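Side-chain contact in Lin1944 protein (Listeria innocua, PDB 3D7L), which is of unknown function but is probably an oxidoreductase of the short-chain dehydrogenase/reductase family: residues 18-23 and 29-34. Numbering follows the deposited sequence.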
loop_
_atom_site.group_PDB
_atom_site.type_symbol
_atom_site.label_atom_id
_atom_site.label_comp_id
_atom_site.label_asym_id
_atom_site.label_seq_id
_atom_site.Cartn_x
_atom_site.Cartn_y
_atom_site.Cartn_z
ATOM N N ALA D 18 -16.379 -15.732 -11.725
ATOM C CA ALA D 18 -16.671 -16.681 -10.638
ATOM C C ALA D 18 -17.443 -16.003 -9.504
ATOM O O ALA D 18 -18.311 -16.624 -8.894
ATOM C CB ALA D 18 -15.405 -17.308 -10.101
ATOM N N VAL D 19 -17.128 -14.737 -9.234
ATOM C CA VAL D 19 -17.824 -13.974 -8.190
ATOM C C VAL D 19 -19.273 -13.754 -8.596
ATOM O O VAL D 19 -20.183 -14.079 -7.835
ATOM C CB VAL D 19 -17.094 -12.639 -7.810
ATOM C CG1 VAL D 19 -17.924 -11.800 -6.825
ATOM C CG2 VAL D 19 -15.710 -12.945 -7.183
ATOM N N LYS D 20 -19.475 -13.262 -9.812
ATOM C CA LYS D 20 -20.804 -13.071 -10.379
ATOM C C LYS D 20 -21.673 -14.335 -10.226
ATOM O O LYS D 20 -22.829 -14.255 -9.817
ATOM C CB LYS D 20 -20.690 -12.670 -11.854
ATOM C CG LYS D 20 -22.006 -12.163 -12.512
ATOM C CD LYS D 20 -21.771 -11.936 -14.002
ATOM C CE LYS D 20 -23.055 -11.572 -14.753
ATOM N NZ LYS D 20 -24.001 -12.728 -14.825
ATOM N N GLU D 21 -21.098 -15.492 -10.544
ATOM C CA GLU D 21 -21.831 -16.747 -10.496
ATOM C C GLU D 21 -22.406 -17.092 -9.129
ATOM O O GLU D 21 -23.537 -17.589 -9.035
ATOM C CB GLU D 21 -20.973 -17.886 -11.015
ATOM C CG GLU D 21 -21.794 -19.045 -11.537
ATOM C CD GLU D 21 -21.014 -19.973 -12.469
ATOM O OE1 GLU D 21 -21.641 -20.919 -13.012
ATOM O OE2 GLU D 21 -19.792 -19.759 -12.663
ATOM N N ARG D 22 -21.625 -16.862 -8.077
ATOM C CA ARG D 22 -22.114 -17.052 -6.709
ATOM C C ARG D 22 -23.164 -16.009 -6.334
ATOM O O ARG D 22 -24.276 -16.373 -5.977
ATOM C CB ARG D 22 -20.968 -17.035 -5.682
ATOM C CG ARG D 22 -20.137 -18.297 -5.660
ATOM C CD ARG D 22 -19.511 -18.561 -4.283
ATOM N NE ARG D 22 -20.499 -19.098 -3.354
ATOM C CZ ARG D 22 -20.855 -20.378 -3.262
ATOM N NH1 ARG D 22 -20.305 -21.303 -4.047
ATOM N NH2 ARG D 22 -21.779 -20.736 -2.377
ATOM N N LEU D 23 -22.800 -14.726 -6.427
ATOM C CA LEU D 23 -23.654 -13.614 -5.964
ATOM C C LEU D 23 -24.990 -13.469 -6.716
ATOM O O LEU D 23 -25.991 -13.026 -6.138
ATOM C CB LEU D 23 -22.873 -12.290 -5.981
ATOM C CG LEU D 23 -21.501 -12.238 -5.273
ATOM C CD1 LEU D 23 -20.919 -10.822 -5.295
ATOM C CD2 LEU D 23 -21.557 -12.753 -3.846
ATOM N N VAL D 29 -27.286 -8.516 -9.578
ATOM C CA VAL D 29 -25.915 -8.056 -9.835
ATOM C C VAL D 29 -25.917 -7.117 -11.041
ATOM O O VAL D 29 -26.333 -7.494 -12.137
ATOM C CB VAL D 29 -24.924 -9.218 -10.106
ATOM C CG1 VAL D 29 -23.470 -8.679 -10.321
ATOM C CG2 VAL D 29 -24.958 -10.235 -8.997
ATOM N N ILE D 30 -25.459 -5.893 -10.818
ATOM C CA ILE D 30 -25.199 -4.931 -11.865
ATOM C C ILE D 30 -23.706 -5.042 -12.168
ATOM O O ILE D 30 -22.880 -4.903 -11.271
ATOM C CB ILE D 30 -25.477 -3.511 -11.354
ATOM C CG1 ILE D 30 -26.904 -3.410 -10.790
ATOM C CG2 ILE D 30 -25.184 -2.464 -12.472
ATOM C CD1 ILE D 30 -27.206 -2.052 -10.219
ATOM N N THR D 31 -23.362 -5.295 -13.421
ATOM C CA THR D 31 -21.962 -5.516 -13.755
ATOM C C THR D 31 -21.339 -4.227 -14.255
ATOM O O THR D 31 -22.030 -3.385 -14.826
ATOM C CB THR D 31 -21.773 -6.637 -14.799
ATOM O OG1 THR D 31 -22.427 -6.270 -16.015
ATOM C CG2 THR D 31 -22.328 -8.002 -14.286
ATOM N N ALA D 32 -20.033 -4.083 -14.048
ATOM C CA ALA D 32 -19.309 -2.924 -14.512
ATOM C C ALA D 32 -17.911 -3.322 -14.955
ATOM O O ALA D 32 -17.309 -4.222 -14.393
ATOM C CB ALA D 32 -19.228 -1.891 -13.409
ATOM N N GLY D 33 -17.397 -2.647 -15.969
ATOM C CA GLY D 33 -16.029 -2.907 -16.436
ATOM C C GLY D 33 -15.596 -1.792 -17.359
ATOM O O GLY D 33 -16.362 -0.851 -17.614
ATOM N N ARG D 34 -14.382 -1.894 -17.889
ATOM C CA ARG D 34 -13.867 -0.860 -18.790
ATOM C C ARG D 34 -14.599 -0.827 -20.137
ATOM O O ARG D 34 -15.016 0.239 -20.633
ATOM C CB ARG D 34 -12.370 -1.067 -19.022
ATOM C CG ARG D 34 -11.736 -0.003 -19.910
ATOM C CD ARG D 34 -11.709 1.371 -19.253
ATOM N NE ARG D 34 -11.691 2.413 -20.271
ATOM C CZ ARG D 34 -10.605 2.813 -20.926
ATOM N NH1 ARG D 34 -9.426 2.259 -20.659
ATOM N NH2 ARG D 34 -10.699 3.757 -21.851
#
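In the first beta-alpha-beta unit of this Rossmann-type SDR fold, Lys20 and Leu23 of helix 14-23 pack on Val29 and Thr31 of the next strand, 28-33. The helix runs back over the parallel sheet, its segment axis 9.9 Å from that of the strand and nearly antiparallel to it at 167°, as is usual in a beta-alpha-beta crossover. Val29 and Thr31, two apart, turn their CB atoms to the helix; Ile30 between them leans on strand 5-9 and helix 46-56 instead.

At the end of the helix Val29 sends its CG2 methyl, anti to its own carbonyl carbon, against the last turn: CG2 is 4.0 Å from the carbonyl carbon C of Leu23 and 4.2 Å from Leu23 CB. That methyl therefore meets the helix backbone and the base of the leucine side chain, not the branched end. The other methyl, CG1, brushes Lys20 CG at 4.4 Å.

Lys20 bridges the two strand residues with its methylene chain, extended until the bend at chi4 (-69°). Its charged end goes elsewhere: NZ forms a salt bridge with OE1 of Glu24, four residues on and just past the end of the helix, while the aliphatic part also rests on Leu8 of strand 5-9. Thr31 divides its two branches likewise: OG1 is hydrogen-bonded outside this contact, while the CG2 methyl meets the lysine. The two side chains cross at a slant, Thr31 CG2 lying 4.0 Å from Lys20 CD and 3.7 Å from Lys20 CE.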